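Twin-arginine translocation pathway signal (Rhodoferax ferrireducens, PDB 5IM2) probably serves as the extracytoplasmic solute-binding protein of a TRAP transporter, and holds benzoate in its ligand pocket. Local coordinates at residues Phe133-Ala138 with Gly255-Thr260; Gln166-Gly171 with Arg297-Gly302; Pro232-Pro237 with Ala301-Gly306. All coordinates share one frame; numbering follows the deposited sequence.

Overall arrangement
All three contacts belong to one solute-binding fold, and each joins pieces far apart in the sequence. Contacts 1 and 2 are buried, contact 3 partly so. Contact 1 pairs two loops through a backbone hydrogen bond, waters and apolar side chains. Contact 2 sets the end of strand 161-167 against helix 289-301 and works mainly through glutamine amides; contact 3 fits the turn after strand 228-232 to the start of helix 303-312 through backbone atoms and D303. Contacts 2 and 3, with centres about 8 Å apart, share A301 and G302 and both touch benzoate. Probable hydrogen bonds, T260 OG1 to H168 O and A138 N to Q300 OE1, tie contact 1 to contact 2.

Contact 1 of 3, residues Phe133-Ala138 with Gly255-Thr260; sequences FMMTNA and GGALYT
The backbones of F133 and L258 approach to 4.9 Å between their CA atoms, and F133 N donates a nearly straight hydrogen bond of 3.1 Å to L258 O, joining the loop that leads into helix 138-152 to the loop between strands 247-251 and 262-267. Farther along, two waters take the place of direct bonds: one accepts from M135 N and donates to A257 O, the other accepts from A257 N and donates to M135 O. The F133 ring lies against the turning chain of 255-260. L258 CA sits over one face, 3.9 Å from the ring centroid, a CH-pi contact, while L258 CD1 touches F133 CE2 at 3.5 Å. The backbone of G256 meets the ring edge; a side chain there would crowd F133 CD1. K329 adds a cation-pi contact to the same ring and also bonds G255 O. M135 reaches across with CG anti to its backbone N (chi1 173°), then bends at chi3, bringing CE to 3.7 Å from A257 CB and 3.6 Å from T260 CB. T260 OG1 itself bonds H168 O. An alanine in place of F133 removes the ring, which would probably leave L258 and the K329 cation without their partner and open a gap beside G256. Polar backbone atoms, directly and through water, thus hold the loops together alongside the apolar contacts.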
ATOM      1  N   PHE A 133       1.005  13.467  -3.764  1.00 14.32           N
ATOM      2  CA  PHE A 133      -0.007  13.895  -4.748  1.00 15.47           C
ATOM      3  C   PHE A 133       0.256  13.286  -6.134  1.00 19.13           C
ATOM      4  O   PHE A 133       0.336  13.988  -7.155  1.00 19.82           O
ATOM      5  CB  PHE A 133      -0.082  15.423  -4.789  1.00 16.41           C
ATOM      6  CG  PHE A 133      -0.510  16.017  -3.474  1.00 21.17           C
ATOM      7  CD1 PHE A 133      -1.832  16.007  -3.110  1.00 19.60           C
ATOM      8  CD2 PHE A 133       0.410  16.534  -2.586  1.00 20.99           C
ATOM      9  CE1 PHE A 133      -2.243  16.502  -1.917  1.00 20.70           C
ATOM     10  CE2 PHE A 133       0.006  17.043  -1.380  1.00 21.62           C
ATOM     11  CZ  PHE A 133      -1.332  17.049  -1.040  1.00 18.28           C
ATOM     12  N   MET A 134       0.426  11.955  -6.153  1.00 16.25           N
ATOM     13  CA  MET A 134       0.579  11.170  -7.385  1.00 15.37           C
ATOM     14  C   MET A 134      -0.711  10.487  -7.826  1.00 15.80           C
ATOM     15  O   MET A 134      -1.004  10.441  -9.032  1.00 15.29           O
ATOM     16  CB  MET A 134       1.654  10.096  -7.217  1.00 14.86           C
ATOM     17  CG  MET A 134       3.062  10.593  -7.111  1.00 16.88           C
ATOM     18  SD  MET A 134       3.664  11.285  -8.669  1.00 22.36           S
ATOM     19  CE  MET A 134       3.710   9.842  -9.672  1.00 21.51           C
ATOM     20  N   MET A 135      -1.494   9.975  -6.893  1.00 15.91           N
ATOM     21  CA  MET A 135      -2.595   9.081  -7.243  1.00 16.07           C
ATOM     22  C   MET A 135      -3.845   9.843  -7.639  1.00 18.75           C
ATOM     23  O   MET A 135      -4.164  10.893  -7.095  1.00 19.07           O
ATOM     24  CB  MET A 135      -2.913   8.163  -6.059  1.00 14.86           C
ATOM     25  CG  MET A 135      -4.151   7.305  -6.249  1.00 19.91           C
ATOM     26  SD  MET A 135      -4.522   6.214  -4.862  1.00 24.16           S
ATOM     27  CE  MET A 135      -4.374   7.327  -3.569  1.00 12.25           C
ATOM     28  N   THR A 136      -4.586   9.268  -8.586  1.00 15.98           N
ATOM     29  CA  THR A 136      -5.948   9.699  -8.861  1.00 16.11           C
ATOM     30  C   THR A 136      -6.896   8.838  -8.013  1.00 15.20           C
ATOM     31  O   THR A 136      -7.265   9.233  -6.897  1.00 18.98           O
ATOM     32  CB  THR A 136      -6.245   9.587 -10.350  1.00 18.30           C
ATOM     33  OG1 THR A 136      -5.929   8.275 -10.796  1.00 15.64           O
ATOM     34  CG2 THR A 136      -5.393  10.546 -11.138  1.00 19.61           C
ATOM     35  N   ASN A 137      -7.247   7.644  -8.497  1.00 14.75           N
ATOM     36  CA  ASN A 137      -7.927   6.632  -7.682  1.00 16.19           C
ATOM     37  C   ASN A 137      -7.096   5.351  -7.648  1.00 15.35           C
ATOM     38  O   ASN A 137      -6.192   5.154  -8.463  1.00 16.64           O
ATOM     39  CB  ASN A 137      -9.334   6.358  -8.221  1.00 18.61           C
ATOM     40  CG  ASN A 137      -9.318   5.801  -9.594  1.00 15.64           C
ATOM     41  OD1 ASN A 137      -9.063   4.636  -9.757  1.00 16.78           O
ATOM     42  ND2 ASN A 137      -9.602   6.636 -10.614  1.00 22.02           N
ATOM     43  N   ALA A 138      -7.365   4.489  -6.667  1.00 13.75           N
ATOM     44  CA  ALA A 138      -6.517   3.310  -6.475  1.00 10.34           C
ATOM     45  C   ALA A 138      -6.576   2.337  -7.649  1.00 10.39           C
ATOM     46  O   ALA A 138      -5.560   1.722  -7.985  1.00 15.06           O
ATOM     47  CB  ALA A 138      -6.887   2.600  -5.176  1.00 14.41           C
ATOM     48  N   GLY A 255      -8.445  18.243  -4.057  1.00 30.87           N
ATOM     49  CA  GLY A 255      -7.058  18.574  -3.808  1.00 27.89           C
ATOM     50  C   GLY A 255      -6.083  17.462  -4.096  1.00 36.28           C
ATOM     51  O   GLY A 255      -4.869  17.650  -3.943  1.00 35.98           O
ATOM     52  N   GLY A 256      -6.569  16.301  -4.511  1.00 26.72           N
ATOM     53  CA  GLY A 256      -5.697  15.157  -4.704  1.00 27.02           C
ATOM     54  C   GLY A 256      -5.543  14.318  -3.455  1.00 24.20           C
ATOM     55  O   GLY A 256      -6.238  14.472  -2.451  1.00 24.16           O
ATOM     56  N   ALA A 257      -4.619  13.365  -3.559  1.00 20.16           N
ATOM     57  CA  ALA A 257      -4.348  12.403  -2.505  1.00 20.58           C
ATOM     58  C   ALA A 257      -2.946  12.657  -1.995  1.00 20.72           C
ATOM     59  O   ALA A 257      -1.982  12.575  -2.759  1.00 16.26           O
ATOM     60  CB  ALA A 257      -4.469  10.973  -3.026  1.00 20.67           C
ATOM     61  N   LEU A 258      -2.820  12.918  -0.704  1.00 15.70           N
ATOM     62  CA  LEU A 258      -1.513  13.247  -0.165  1.00 16.47           C
ATOM     63  C   LEU A 258      -0.505  12.136  -0.454  1.00 13.82           C
ATOM     64  O   LEU A 258       0.613  12.407  -0.904  1.00 18.22           O
ATOM     65  CB  LEU A 258      -1.613  13.499   1.342  1.00 15.71           C
ATOM     66  CG  LEU A 258      -0.246  13.752   2.014  1.00 17.75           C
ATOM     67  CD1 LEU A 258       0.358  15.021   1.484  1.00 23.13           C
ATOM     68  CD2 LEU A 258      -0.436  13.840   3.504  1.00 22.41           C
ATOM     69  N   TYR A 259      -0.862  10.880  -0.174  1.00 12.83           N
ATOM     70  CA  TYR A 259       0.026   9.764  -0.491  1.00 12.40           C
ATOM     71  C   TYR A 259      -0.799   8.488  -0.637  1.00 15.67           C
ATOM     72  O   TYR A 259      -1.951   8.404  -0.215  1.00 16.33           O
ATOM     73  CB  TYR A 259       1.128   9.563   0.591  1.00 16.09           C
ATOM     74  CG  TYR A 259       0.622   8.774   1.761  1.00 12.60           C
ATOM     75  CD1 TYR A 259      -0.124   9.372   2.757  1.00 15.61           C
ATOM     76  CD2 TYR A 259       0.826   7.404   1.825  1.00 11.83           C
ATOM     77  CE1 TYR A 259      -0.657   8.624   3.808  1.00 18.49           C
ATOM     78  CE2 TYR A 259       0.304   6.648   2.874  1.00 17.44           C
ATOM     79  CZ  TYR A 259      -0.440   7.266   3.853  1.00 13.57           C
ATOM     80  OH  TYR A 259      -0.964   6.508   4.883  1.00 18.26           O
ATOM     81  N   THR A 260      -0.162   7.486  -1.228  1.00 14.91           N
ATOM     82  CA  THR A 260      -0.592   6.099  -1.110  1.00 14.93           C
ATOM     83  C   THR A 260       0.649   5.227  -0.954  1.00 15.54           C
ATOM     84  O   THR A 260       1.787   5.665  -1.168  1.00 13.79           O
ATOM     85  CB  THR A 260      -1.465   5.687  -2.299  1.00 17.98           C
ATOM     86  OG1 THR A 260      -2.009   4.393  -2.039  1.00 18.52           O
ATOM     87  CG2 THR A 260      -0.690   5.670  -3.614  1.00 14.20           C
TER
HETATM   88  O   HOH W   1      -0.758  10.280  -4.113  1.00 15.11           O
HETATM   89  O   HOH W   2      -3.036  13.277  -5.983  1.00 21.98           O

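Contact 2 of 3, residues Gln166-Gly171 with Arg297-Gly302; sequences QVHGPG and RVQQAG. With BEZ (benzoic acid), chain B.
Q299 and H168 meet beside benzoate in the ligand pocket of this family 7 solute-binding fold, where helix 289-301 packs against the end of strand 161-167. The Q299 amide lies by H168 CB, which is 3.5 Å from Q299 CD, and its NE2 comes equally near benzoate C4. H168 CD2 approaches benzoate C6 at 3.9 Å. Both residues therefore touch the aromatic part of the ligand, which is also hydrogen-bonded to R192 NH2 and Y118 OH.

The next shell fixes how these groups are turned. Q299 CG stands anti to the backbone N (chi1 -160°) and the chain runs extended beyond it, carrying the amide from the helix to the strand. There Q299 OE1 accepts a straight hydrogen bond of 2.9 Å from Q166 NE2, nearly along the C=O axis, with the two amide planes 70° apart. Q299 NE2 donates to E234 OE2, so both ends of the amide are held and its rotation is set. Q166 is positioned in turn by W113, whose NE1 bonds Q166 OE1, and by a weak bond from Q166 NE2 to V167 O. The H168 ring is steadied by its own loop: ND1 donates to a lone pair of G169 O at 2.7 Å, with that oxygen in the ring plane.

Farther from the ligand, Q300 lies across P170, its NE2 3.5 Å from P170 CD, while its OE1 takes the bond from A138 N. Between the backbones a water accepts from G169 N at 2.8 Å and donates, weakly, to Q299 O.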
ATOM      1  N   GLN A 166      -0.264  -3.012  -6.593  1.00 14.05           N
ATOM      2  CA  GLN A 166      -1.410  -2.137  -6.355  1.00 13.64           C
ATOM      3  C   GLN A 166      -1.109  -1.133  -5.248  1.00 13.90           C
ATOM      4  O   GLN A 166      -0.059  -1.183  -4.597  1.00 16.43           O
ATOM      5  CB  GLN A 166      -2.665  -2.965  -6.044  1.00 15.45           C
ATOM      6  CG  GLN A 166      -2.465  -4.077  -5.019  1.00 16.99           C
ATOM      7  CD  GLN A 166      -3.283  -3.937  -3.746  1.00 17.34           C
ATOM      8  OE1 GLN A 166      -3.449  -4.891  -3.022  1.00 18.05           O
ATOM      9  NE2 GLN A 166      -3.742  -2.761  -3.452  1.00 14.58           N
ATOM     10  N   VAL A 167      -2.004  -0.158  -5.135  1.00 12.74           N
ATOM     11  CA  VAL A 167      -1.946   0.892  -4.125  1.00 14.90           C
ATOM     12  C   VAL A 167      -3.260   0.876  -3.348  1.00 13.30           C
ATOM     13  O   VAL A 167      -4.232   0.233  -3.757  1.00 15.98           O
ATOM     14  CB  VAL A 167      -1.682   2.283  -4.724  1.00 14.30           C
ATOM     15  CG1 VAL A 167      -0.382   2.253  -5.518  1.00 13.95           C
ATOM     16  CG2 VAL A 167      -2.885   2.736  -5.570  1.00 15.42           C
ATOM     17  N   HIS A 168      -3.285   1.583  -2.214  1.00 16.17           N
ATOM     18  CA  HIS A 168      -4.515   1.761  -1.459  1.00 14.25           C
ATOM     19  C   HIS A 168      -5.163   3.136  -1.728  1.00 14.22           C
ATOM     20  O   HIS A 168      -4.717   3.913  -2.571  1.00 15.79           O
ATOM     21  CB  HIS A 168      -4.284   1.467   0.041  1.00 12.95           C
ATOM     22  CG  HIS A 168      -3.310   2.369   0.769  1.00 14.62           C
ATOM     23  ND1 HIS A 168      -3.426   3.748   0.813  1.00 11.58           N
ATOM     24  CD2 HIS A 168      -2.251   2.061   1.559  1.00 12.82           C
ATOM     25  CE1 HIS A 168      -2.443   4.246   1.554  1.00 13.67           C
ATOM     26  NE2 HIS A 168      -1.736   3.243   2.050  1.00 14.58           N
ATOM     27  N   GLY A 169      -6.296   3.402  -1.038  1.00 15.29           N
ATOM     28  CA  GLY A 169      -6.983   4.662  -1.178  1.00 17.33           C
ATOM     29  C   GLY A 169      -6.191   5.815  -0.576  1.00 17.56           C
ATOM     30  O   GLY A 169      -5.108   5.639  -0.013  1.00 15.54           O
ATOM     31  N   PRO A 170      -6.731   7.023  -0.691  1.00 18.63           N
ATOM     32  CA  PRO A 170      -5.972   8.198  -0.229  1.00 14.27           C
ATOM     33  C   PRO A 170      -5.626   8.126   1.249  1.00 15.52           C
ATOM     34  O   PRO A 170      -6.444   7.741   2.090  1.00 16.93           O
ATOM     35  CB  PRO A 170      -6.912   9.366  -0.531  1.00 18.49           C
ATOM     36  CG  PRO A 170      -7.820   8.846  -1.632  1.00 27.98           C
ATOM     37  CD  PRO A 170      -7.993   7.389  -1.348  1.00 22.05           C
ATOM     38  N   GLY A 171      -4.388   8.509   1.576  1.00 16.75           N
ATOM     39  CA  GLY A 171      -3.967   8.506   2.965  1.00 17.93           C
ATOM     40  C   GLY A 171      -4.697   9.537   3.814  1.00 20.87           C
ATOM     41  O   GLY A 171      -5.094  10.611   3.349  1.00 19.70           O
ATOM     42  N   ARG A 297      -9.070  -1.338  -6.552  1.00 13.76           N
ATOM     43  CA  ARG A 297     -10.450  -0.893  -6.484  1.00 16.85           C
ATOM     44  C   ARG A 297     -11.102  -1.355  -5.174  1.00 18.27           C
ATOM     45  O   ARG A 297     -11.779  -0.574  -4.488  1.00 16.45           O
ATOM     46  CB  ARG A 297     -11.228  -1.416  -7.691  1.00 17.88           C
ATOM     47  CG  ARG A 297     -12.586  -0.848  -7.776  1.00 17.89           C
ATOM     48  CD  ARG A 297     -13.430  -1.330  -8.949  1.00 19.39           C
ATOM     49  NE  ARG A 297     -14.736  -0.699  -8.803  1.00 27.48           N
ATOM     50  CZ  ARG A 297     -15.189   0.338  -9.502  1.00 38.89           C
ATOM     51  NH1 ARG A 297     -14.489   0.873 -10.505  1.00 30.57           N
ATOM     52  NH2 ARG A 297     -16.392   0.817  -9.214  1.00 45.07           N
ATOM     53  N   VAL A 298     -10.898  -2.623  -4.820  1.00 17.11           N
ATOM     54  CA  VAL A 298     -11.533  -3.206  -3.631  1.00 15.25           C
ATOM     55  C   VAL A 298     -10.951  -2.599  -2.360  1.00 18.27           C
ATOM     56  O   VAL A 298     -11.683  -2.324  -1.392  1.00 17.61           O
ATOM     57  CB  VAL A 298     -11.393  -4.737  -3.658  1.00 15.10           C
ATOM     58  CG1 VAL A 298     -11.890  -5.342  -2.361  1.00 19.53           C
ATOM     59  CG2 VAL A 298     -12.188  -5.302  -4.845  1.00 18.34           C
ATOM     60  N   GLN A 299      -9.639  -2.344  -2.345  1.00 14.90           N
ATOM     61  CA  GLN A 299      -9.047  -1.730  -1.156  1.00 13.81           C
ATOM     62  C   GLN A 299      -9.643  -0.342  -0.918  1.00 14.69           C
ATOM     63  O   GLN A 299     -10.029   0.011   0.208  1.00 18.31           O
ATOM     64  CB  GLN A 299      -7.537  -1.662  -1.265  1.00 19.89           C
ATOM     65  CG  GLN A 299      -6.875  -1.480   0.149  1.00 14.44           C
ATOM     66  CD  GLN A 299      -5.414  -1.835   0.176  1.00 13.83           C
ATOM     67  OE1 GLN A 299      -4.790  -2.092  -0.839  1.00 20.24           O
ATOM     68  NE2 GLN A 299      -4.856  -1.809   1.354  1.00 17.22           N
ATOM     69  N   GLN A 300      -9.762   0.451  -1.970  1.00 14.94           N
ATOM     70  CA  GLN A 300     -10.369   1.770  -1.800  1.00 14.00           C
ATOM     71  C   GLN A 300     -11.864   1.674  -1.511  1.00 15.41           C
ATOM     72  O   GLN A 300     -12.424   2.554  -0.839  1.00 20.99           O
ATOM     73  CB  GLN A 300     -10.095   2.640  -3.039  1.00 19.68           C
ATOM     74  CG  GLN A 300     -10.650   4.049  -2.906  1.00 14.88           C
ATOM     75  CD  GLN A 300     -10.124   5.045  -3.906  1.00 15.60           C
ATOM     76  OE1 GLN A 300      -9.508   4.685  -4.903  1.00 25.65           O
ATOM     77  NE2 GLN A 300     -10.413   6.316  -3.673  1.00 23.54           N
ATOM     78  N   ALA A 301     -12.551   0.647  -2.019  1.00 18.36           N
ATOM     79  CA  ALA A 301     -13.969   0.508  -1.727  1.00 18.79           C
ATOM     80  C   ALA A 301     -14.245   0.288  -0.243  1.00 17.77           C
ATOM     81  O   ALA A 301     -15.381   0.478   0.195  1.00 22.84           O
ATOM     82  CB  ALA A 301     -14.592  -0.645  -2.521  1.00 19.20           C
ATOM     83  N   GLY A 302     -13.251  -0.132   0.527  1.00 19.66           N
ATOM     84  CA  GLY A 302     -13.430  -0.296   1.956  1.00 20.19           C
ATOM     85  C   GLY A 302     -13.260   0.970   2.754  1.00 19.95           C
ATOM     86  O   GLY A 302     -13.459   0.950   3.972  1.00 19.21           O
TER
HETATM   87  C   BEZ B 401       0.001   0.495   6.087  1.00 12.40           C
HETATM   88  O1  BEZ B 401      -0.071   1.757   6.123  1.00 13.97           O
HETATM   89  O2  BEZ B 401       1.010  -0.077   6.563  1.00 17.04           O
HETATM   90  C1  BEZ B 401      -1.130  -0.305   5.512  1.00 13.02           C
HETATM   91  C2  BEZ B 401      -1.038  -1.694   5.462  1.00 15.01           C
HETATM   92  C3  BEZ B 401      -2.116  -2.419   4.952  1.00 15.09           C
HETATM   93  C4  BEZ B 401      -3.238  -1.754   4.486  1.00 11.97           C
HETATM   94  C5  BEZ B 401      -3.313  -0.375   4.516  1.00 16.58           C
HETATM   95  C6  BEZ B 401      -2.242   0.360   5.037  1.00 16.22           C
HETATM   96  O   HOH W   3      -8.055   2.197   0.776  1.00 17.05           O

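Contact 3 of 3, residues Pro232-Pro237 with Ala301-Gly306; sequences PWEVVP and AGDAAG. With BEZ (benzoic acid), chain B.
A close backbone-to-backbone contact beside the benzoate pocket brings the turn after strand 228-232 against the first turn of helix 303-312, where E234 and D303 approach to 4.0 Å between CA atoms. D303 CG is anti to the carbonyl carbon (chi1 -80°), which aims the carboxylate at the turn: OD1 receives a weak, bent hydrogen bond of 2.9 Å from E234 N and lies near E234 CB, while OD2 receives a weak bond from a water that accepts from W233 N. Another water donates to both E234 O and G302 O. The chains are close enough for two CA-H...O contacts, G306 CA to W233 O at 3.4 Å and E234 CA to G302 O at the same distance. G306 fits this approach because a CB there would clash with W233 O. W233 CB rests 3.4 Å from D303 O, and its ring carbon CE3 reaches G306 C. Beyond CB the E234 chain bends at chi2 and turns its carboxylate to the ligand, its OE2 3.5 Å from benzoate C5, with N62 ND2 bonding OE1; P232 and V235 also line the ligand. Beyond the contact, the W233 side chain touches R307 and A310 of helix 303-312 and V172 of strand 171-175 and bonds E250 of strand 247-251, while V236 packs on H174 and on helix 241-244.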
ATOM      1  N   PRO A 232      -4.768   4.781   5.214  1.00 14.28           N
ATOM      2  CA  PRO A 232      -6.059   4.948   4.537  1.00 19.68           C
ATOM      3  C   PRO A 232      -7.198   4.516   5.460  1.00 16.35           C
ATOM      4  O   PRO A 232      -7.000   3.788   6.434  1.00 19.83           O
ATOM      5  CB  PRO A 232      -5.946   4.020   3.331  1.00 21.37           C
ATOM      6  CG  PRO A 232      -5.098   2.898   3.859  1.00 16.51           C
ATOM      7  CD  PRO A 232      -4.075   3.557   4.761  1.00 14.17           C
ATOM      8  N   TRP A 233      -8.417   4.930   5.094  1.00 16.31           N
ATOM      9  CA  TRP A 233      -9.591   4.657   5.911  1.00 17.66           C
ATOM     10  C   TRP A 233      -9.872   3.170   6.036  1.00 21.75           C
ATOM     11  O   TRP A 233     -10.322   2.713   7.095  1.00 20.50           O
ATOM     12  CB  TRP A 233     -10.831   5.346   5.323  1.00 26.12           C
ATOM     13  CG  TRP A 233     -11.091   6.735   5.826  1.00 22.29           C
ATOM     14  CD1 TRP A 233     -11.187   7.868   5.079  1.00 26.35           C
ATOM     15  CD2 TRP A 233     -11.289   7.140   7.189  1.00 21.78           C
ATOM     16  NE1 TRP A 233     -11.424   8.956   5.884  1.00 25.00           N
ATOM     17  CE2 TRP A 233     -11.487   8.539   7.185  1.00 28.81           C
ATOM     18  CE3 TRP A 233     -11.298   6.461   8.407  1.00 21.60           C
ATOM     19  CZ2 TRP A 233     -11.731   9.264   8.351  1.00 25.52           C
ATOM     20  CZ3 TRP A 233     -11.530   7.180   9.562  1.00 24.92           C
ATOM     21  CH2 TRP A 233     -11.745   8.573   9.521  1.00 24.01           C
ATOM     22  N   GLU A 234      -9.620   2.398   4.973  1.00 19.08           N
ATOM     23  CA  GLU A 234     -10.162   1.052   4.911  1.00 19.61           C
ATOM     24  C   GLU A 234      -9.575   0.151   6.004  1.00 18.42           C
ATOM     25  O   GLU A 234     -10.275  -0.751   6.497  1.00 20.33           O
ATOM     26  CB  GLU A 234      -9.942   0.457   3.511  1.00 21.57           C
ATOM     27  CG  GLU A 234      -8.508   0.244   3.119  1.00 22.31           C
ATOM     28  CD  GLU A 234      -7.898  -1.085   3.579  1.00 28.72           C
ATOM     29  OE1 GLU A 234      -8.648  -2.052   3.907  1.00 29.17           O
ATOM     30  OE2 GLU A 234      -6.643  -1.127   3.603  1.00 24.71           O
ATOM     31  N   VAL A 235      -8.317   0.392   6.396  1.00 17.49           N
ATOM     32  CA  VAL A 235      -7.617  -0.507   7.315  1.00 21.42           C
ATOM     33  C   VAL A 235      -7.860  -0.139   8.760  1.00 27.47           C
ATOM     34  O   VAL A 235      -7.577  -0.954   9.650  1.00 21.39           O
ATOM     35  CB  VAL A 235      -6.107  -0.514   7.002  1.00 17.31           C
ATOM     36  CG1 VAL A 235      -5.429   0.781   7.424  1.00 18.74           C
ATOM     37  CG2 VAL A 235      -5.442  -1.745   7.621  1.00 21.92           C
ATOM     38  N   VAL A 236      -8.424   1.035   9.011  1.00 19.88           N
ATOM     39  CA  VAL A 236      -8.447   1.583  10.368  1.00 25.24           C
ATOM     40  C   VAL A 236      -9.159   0.644  11.335  1.00 26.39           C
ATOM     41  O   VAL A 236      -8.626   0.394  12.432  1.00 25.22           O
ATOM     42  CB  VAL A 236      -9.067   2.990  10.337  1.00 24.08           C
ATOM     43  CG1 VAL A 236      -9.656   3.435  11.694  1.00 28.80           C
ATOM     44  CG2 VAL A 236      -8.076   3.975   9.815  1.00 25.09           C
ATOM     45  N   PRO A 237     -10.344   0.119  11.028  1.00 28.35           N
ATOM     46  CA  PRO A 237     -11.013  -0.743  12.008  1.00 24.90           C
ATOM     47  C   PRO A 237     -10.291  -2.049  12.283  1.00 28.78           C
ATOM     48  O   PRO A 237     -10.502  -2.624  13.356  1.00 28.87           O
ATOM     49  CB  PRO A 237     -12.388  -1.003  11.387  1.00 28.48           C
ATOM     50  CG  PRO A 237     -12.520  -0.047  10.260  1.00 29.33           C
ATOM     51  CD  PRO A 237     -11.169   0.355   9.826  1.00 26.94           C
ATOM     52  N   ALA A 301     -12.551   0.647  -2.019  1.00 18.36           N
ATOM     53  CA  ALA A 301     -13.969   0.508  -1.727  1.00 18.79           C
ATOM     54  C   ALA A 301     -14.245   0.288  -0.243  1.00 17.77           C
ATOM     55  O   ALA A 301     -15.381   0.478   0.195  1.00 22.84           O
ATOM     56  CB  ALA A 301     -14.592  -0.645  -2.521  1.00 19.20           C
ATOM     57  N   GLY A 302     -13.251  -0.132   0.527  1.00 19.66           N
ATOM     58  CA  GLY A 302     -13.430  -0.296   1.956  1.00 20.19           C
ATOM     59  C   GLY A 302     -13.260   0.970   2.754  1.00 19.95           C
ATOM     60  O   GLY A 302     -13.459   0.950   3.972  1.00 19.21           O
ATOM     61  N   ASP A 303     -12.921   2.084   2.099  1.00 16.73           N
ATOM     62  CA  ASP A 303     -12.669   3.317   2.841  1.00 18.79           C
ATOM     63  C   ASP A 303     -13.954   3.809   3.502  1.00 17.42           C
ATOM     64  O   ASP A 303     -13.946   4.221   4.669  1.00 21.15           O
ATOM     65  CB  ASP A 303     -12.111   4.406   1.917  1.00 20.98           C
ATOM     66  CG  ASP A 303     -10.636   4.271   1.628  1.00 17.89           C
ATOM     67  OD1 ASP A 303      -9.918   3.439   2.241  1.00 19.76           O
ATOM     68  OD2 ASP A 303     -10.167   5.063   0.759  1.00 17.48           O
ATOM     69  N   ALA A 304     -15.070   3.762   2.769  1.00 18.27           N
ATOM     70  CA  ALA A 304     -16.355   4.161   3.312  1.00 20.20           C
ATOM     71  C   ALA A 304     -16.616   3.538   4.677  1.00 24.11           C
ATOM     72  O   ALA A 304     -17.041   4.228   5.612  1.00 25.37           O
ATOM     73  CB  ALA A 304     -17.476   3.766   2.345  1.00 22.01           C
ATOM     74  N   ALA A 305     -16.402   2.223   4.799  1.00 23.87           N
ATOM     75  CA  ALA A 305     -16.691   1.529   6.051  1.00 23.38           C
ATOM     76  C   ALA A 305     -15.767   1.993   7.174  1.00 27.03           C
ATOM     77  O   ALA A 305     -16.179   2.072   8.339  1.00 30.68           O
ATOM     78  CB  ALA A 305     -16.554   0.019   5.867  1.00 26.39           C
ATOM     79  N   GLY A 306     -14.510   2.278   6.862  1.00 24.63           N
ATOM     80  CA  GLY A 306     -13.618   2.788   7.896  1.00 20.08           C
ATOM     81  C   GLY A 306     -14.033   4.155   8.421  1.00 22.40           C
ATOM     82  O   GLY A 306     -14.076   4.389   9.630  1.00 27.32           O
TER
HETATM   83  C   BEZ B 401       0.001   0.495   6.087  1.00 12.40           C
HETATM   84  O1  BEZ B 401      -0.071   1.757   6.123  1.00 13.97           O
HETATM   85  O2  BEZ B 401       1.010  -0.077   6.563  1.00 17.04           O
HETATM   86  C1  BEZ B 401      -1.130  -0.305   5.512  1.00 13.02           C
HETATM   87  C2  BEZ B 401      -1.038  -1.694   5.462  1.00 15.01           C
HETATM   88  C3  BEZ B 401      -2.116  -2.419   4.952  1.00 15.09           C
HETATM   89  C4  BEZ B 401      -3.238  -1.754   4.486  1.00 11.97           C
HETATM   90  C5  BEZ B 401      -3.313  -0.375   4.516  1.00 16.58           C
HETATM   91  C6  BEZ B 401      -2.242   0.360   5.037  1.00 16.22           C
HETATM   92  O   HOH W   4      -8.735   6.616   2.559  1.00 18.99           O
HETATM   93  O   HOH W   5     -12.969  -1.205   5.758  1.00 23.02           O